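Long-range contact in isomerase prhC (Penicillium brasilianum, PDB 5X9J), which acts as an isomerase in the biosynthesis of paraherquonin, a fungal meroterpenoid with a highly congested hexacyclic skeleton: residues S90-I95 / F111-S116. Sequence-based numbering, arbitrary orientation.
Sequences SKFWII and FRAACS
W93 and A114 face each other as a hydrogen-bonded pair in an antiparallel beta ladder, strand 90-94 running along the edge of strand 108-119 in the curved mixed sheet of a probable NTF2-like alpha+beta barrel. The two backbones bond both ways: W93 N to A114 O, and A114 N to W93 O at 2.8 Å. The indole folds back over its partner, because chi1 of 65° sets CG between the backbone N and the carbonyl carbon. One face of the ring lies over A114, whose CB makes a CH-pi contact 4.0 Å from the centroid of the six-membered ring. A114 O sits 3.4 Å above the ring plane, towards the rim, while S116 OG approaches the ring edge at CZ3. I95 CG2 reaches the same CB at about a right angle to the indole's approach. Two residues along, past the non-hydrogen-bonded pair F92/C115, K91 and S116 repeat the double backbone bond.

F92, I94, A113 and C115 point to the opposite face, where helix 26-43 packs through C38 against F92, I94 and F111. The F92 ring reaches across the ladder because chi1 of -165° turns CG away from the backbone N, CD2 meeting C115 CB at 3.5 Å and CZ meeting A113 CB. I94 crosses F111 at about a right angle and lays CD1 over one face of that ring, 4.3 Å from its centroid.

Further out, D96 holds R112 NH1 in a salt bridge, and strand 124-134 bonds to the far edge of 111-116. I95 N bonds to R112 O, and a water donates to I95 O and accepts from R112 N, each at 2.9 Å.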
ATOM      1  N   SER B  90      -1.489 -19.577  -9.404  1.00 33.11           N
ATOM      2  CA  SER B  90      -1.273 -18.411  -8.558  1.00 37.50           C
ATOM      3  C   SER B  90       0.215 -18.153  -8.372  1.00 39.44           C
ATOM      4  O   SER B  90       0.961 -19.050  -7.959  1.00 34.69           O
ATOM      5  CB  SER B  90      -1.920 -18.618  -7.192  1.00 36.49           C
ATOM      6  OG  SER B  90      -3.328 -18.590  -7.280  1.00 48.06           O
ATOM      7  N   LYS B  91       0.632 -16.912  -8.640  1.00 31.95           N
ATOM      8  CA  LYS B  91       2.018 -16.481  -8.508  1.00 30.54           C
ATOM      9  C   LYS B  91       2.068 -15.205  -7.676  1.00 34.27           C
ATOM     10  O   LYS B  91       1.175 -14.360  -7.780  1.00 27.91           O
ATOM     11  CB  LYS B  91       2.651 -16.221  -9.884  1.00 31.26           C
ATOM     12  CG  LYS B  91       2.712 -17.438 -10.814  1.00 41.21           C
ATOM     13  CD  LYS B  91       3.087 -17.023 -12.245  1.00 46.08           C
ATOM     14  CE  LYS B  91       3.100 -18.221 -13.213  1.00 53.33           C
ATOM     15  NZ  LYS B  91       4.176 -19.208 -12.894  1.00 59.66           N
ATOM     16  N   PHE B  92       3.126 -15.059  -6.873  1.00 29.21           N
ATOM     17  CA  PHE B  92       3.313 -13.901  -5.999  1.00 31.46           C
ATOM     18  C   PHE B  92       4.814 -13.660  -5.909  1.00 31.98           C
ATOM     19  O   PHE B  92       5.561 -14.573  -5.543  1.00 32.70           O
ATOM     20  CB  PHE B  92       2.703 -14.167  -4.617  1.00 31.07           C
ATOM     21  CG  PHE B  92       2.525 -12.931  -3.751  1.00 35.43           C
ATOM     22  CD1 PHE B  92       3.502 -12.555  -2.835  1.00 35.34           C
ATOM     23  CD2 PHE B  92       1.366 -12.179  -3.818  1.00 34.02           C
ATOM     24  CE1 PHE B  92       3.338 -11.434  -2.025  1.00 33.83           C
ATOM     25  CE2 PHE B  92       1.192 -11.057  -3.013  1.00 39.75           C
ATOM     26  CZ  PHE B  92       2.180 -10.682  -2.118  1.00 36.55           C
ATOM     27  N   TRP B  93       5.271 -12.463  -6.273  1.00 27.53           N
ATOM     28  CA  TRP B  93       6.707 -12.232  -6.347  1.00 27.24           C
ATOM     29  C   TRP B  93       7.023 -10.772  -6.043  1.00 29.54           C
ATOM     30  O   TRP B  93       6.219  -9.877  -6.315  1.00 25.16           O
ATOM     31  CB  TRP B  93       7.273 -12.615  -7.731  1.00 27.22           C
ATOM     32  CG  TRP B  93       6.763 -11.754  -8.877  1.00 29.23           C
ATOM     33  CD1 TRP B  93       7.411 -10.703  -9.460  1.00 27.27           C
ATOM     34  CD2 TRP B  93       5.516 -11.895  -9.585  1.00 26.59           C
ATOM     35  NE1 TRP B  93       6.645 -10.175 -10.471  1.00 29.10           N
ATOM     36  CE2 TRP B  93       5.480 -10.891 -10.572  1.00 28.83           C
ATOM     37  CE3 TRP B  93       4.433 -12.771  -9.478  1.00 26.37           C
ATOM     38  CZ2 TRP B  93       4.397 -10.734 -11.444  1.00 29.75           C
ATOM     39  CZ3 TRP B  93       3.356 -12.609 -10.345  1.00 29.64           C
ATOM     40  CH2 TRP B  93       3.348 -11.600 -11.313  1.00 29.21           C
ATOM     41  N   ILE B  94       8.225 -10.548  -5.496  1.00 26.40           N
ATOM     42  CA  ILE B  94       8.682  -9.200  -5.187  1.00 28.52           C
ATOM     43  C   ILE B  94       9.061  -8.475  -6.471  1.00 29.02           C
ATOM     44  O   ILE B  94       9.707  -9.044  -7.365  1.00 26.90           O
ATOM     45  CB  ILE B  94       9.865  -9.251  -4.205  1.00 28.07           C
ATOM     46  CG1 ILE B  94       9.444  -9.937  -2.915  1.00 29.56           C
ATOM     47  CG2 ILE B  94      10.370  -7.845  -3.893  1.00 29.11           C
ATOM     48  CD1 ILE B  94      10.535  -9.948  -1.863  1.00 30.31           C
ATOM     49  N   ILE B  95       8.630  -7.218  -6.579  1.00 26.57           N
ATOM     50  CA  ILE B  95       8.977  -6.340  -7.690  1.00 26.44           C
ATOM     51  C   ILE B  95       9.704  -5.123  -7.132  1.00 28.11           C
ATOM     52  O   ILE B  95       9.616  -4.809  -5.938  1.00 25.54           O
ATOM     53  CB  ILE B  95       7.741  -5.882  -8.493  1.00 28.67           C
ATOM     54  CG1 ILE B  95       6.778  -5.101  -7.580  1.00 28.36           C
ATOM     55  CG2 ILE B  95       7.041  -7.081  -9.148  1.00 27.59           C
ATOM     56  CD1 ILE B  95       5.592  -4.427  -8.313  1.00 26.99           C
ATOM     57  N   PHE B 111       7.969  -4.312   1.368  1.00 23.44           N
ATOM     58  CA  PHE B 111       8.385  -4.535  -0.005  1.00 24.50           C
ATOM     59  C   PHE B 111       7.180  -4.490  -0.927  1.00 23.40           C
ATOM     60  O   PHE B 111       6.054  -4.775  -0.524  1.00 22.79           O
ATOM     61  CB  PHE B 111       9.125  -5.871  -0.164  1.00 22.10           C
ATOM     62  CG  PHE B 111       8.335  -7.073   0.295  1.00 23.95           C
ATOM     63  CD1 PHE B 111       7.563  -7.799  -0.602  1.00 23.13           C
ATOM     64  CD2 PHE B 111       8.393  -7.489   1.618  1.00 23.54           C
ATOM     65  CE1 PHE B 111       6.863  -8.925  -0.184  1.00 24.31           C
ATOM     66  CE2 PHE B 111       7.691  -8.590   2.045  1.00 23.22           C
ATOM     67  CZ  PHE B 111       6.930  -9.327   1.135  1.00 25.81           C
ATOM     68  N   ARG B 112       7.437  -4.123  -2.172  1.00 26.49           N
ATOM     69  CA  ARG B 112       6.431  -4.162  -3.216  1.00 26.03           C
ATOM     70  C   ARG B 112       6.387  -5.552  -3.831  1.00 26.75           C
ATOM     71  O   ARG B 112       7.424  -6.199  -4.008  1.00 25.53           O
ATOM     72  CB  ARG B 112       6.742  -3.125  -4.290  1.00 24.19           C
ATOM     73  CG  ARG B 112       6.670  -1.684  -3.816  1.00 27.32           C
ATOM     74  CD  ARG B 112       6.989  -0.757  -4.984  1.00 29.72           C
ATOM     75  NE  ARG B 112       5.882  -0.699  -5.937  1.00 29.19           N
ATOM     76  CZ  ARG B 112       5.918  -0.016  -7.077  1.00 31.46           C
ATOM     77  NH1 ARG B 112       7.017   0.649  -7.421  1.00 28.63           N
ATOM     78  NH2 ARG B 112       4.854  -0.002  -7.869  1.00 30.94           N
ATOM     79  N   ALA B 113       5.178  -6.015  -4.142  1.00 25.34           N
ATOM     80  CA  ALA B 113       4.998  -7.334  -4.720  1.00 26.65           C
ATOM     81  C   ALA B 113       3.921  -7.260  -5.791  1.00 29.52           C
ATOM     82  O   ALA B 113       3.113  -6.325  -5.834  1.00 29.63           O
ATOM     83  CB  ALA B 113       4.624  -8.370  -3.653  1.00 24.52           C
ATOM     84  N   ALA B 114       3.937  -8.243  -6.679  1.00 26.86           N
ATOM     85  CA  ALA B 114       2.893  -8.413  -7.673  1.00 26.65           C
ATOM     86  C   ALA B 114       2.372  -9.836  -7.572  1.00 30.93           C
ATOM     87  O   ALA B 114       3.055 -10.732  -7.075  1.00 31.05           O
ATOM     88  CB  ALA B 114       3.403  -8.122  -9.095  1.00 27.66           C
ATOM     89  N   CYS B 115       1.140 -10.033  -8.024  1.00 26.88           N
ATOM     90  CA  CYS B 115       0.551 -11.358  -8.044  1.00 29.91           C
ATOM     91  C   CYS B 115      -0.300 -11.497  -9.293  1.00 31.78           C
ATOM     92  O   CYS B 115      -0.707 -10.507  -9.912  1.00 30.23           O
ATOM     93  CB  CYS B 115      -0.292 -11.648  -6.801  1.00 26.83           C
ATOM     94  SG  CYS B 115      -1.690 -10.536  -6.622  1.00 36.06           S
ATOM     95  N   SER B 116      -0.542 -12.751  -9.662  1.00 29.63           N
ATOM     96  CA  SER B 116      -1.356 -13.073 -10.824  1.00 30.51           C
ATOM     97  C   SER B 116      -1.946 -14.456 -10.635  1.00 32.99           C
ATOM     98  O   SER B 116      -1.431 -15.278  -9.868  1.00 31.94           O
ATOM     99  CB  SER B 116      -0.549 -13.026 -12.123  1.00 32.40           C
ATOM    100  OG  SER B 116       0.534 -13.944 -12.077  1.00 34.63           O
TER
HETATM  101  O   HOH W   1      10.140  -3.992  -3.229  1.00 26.58           O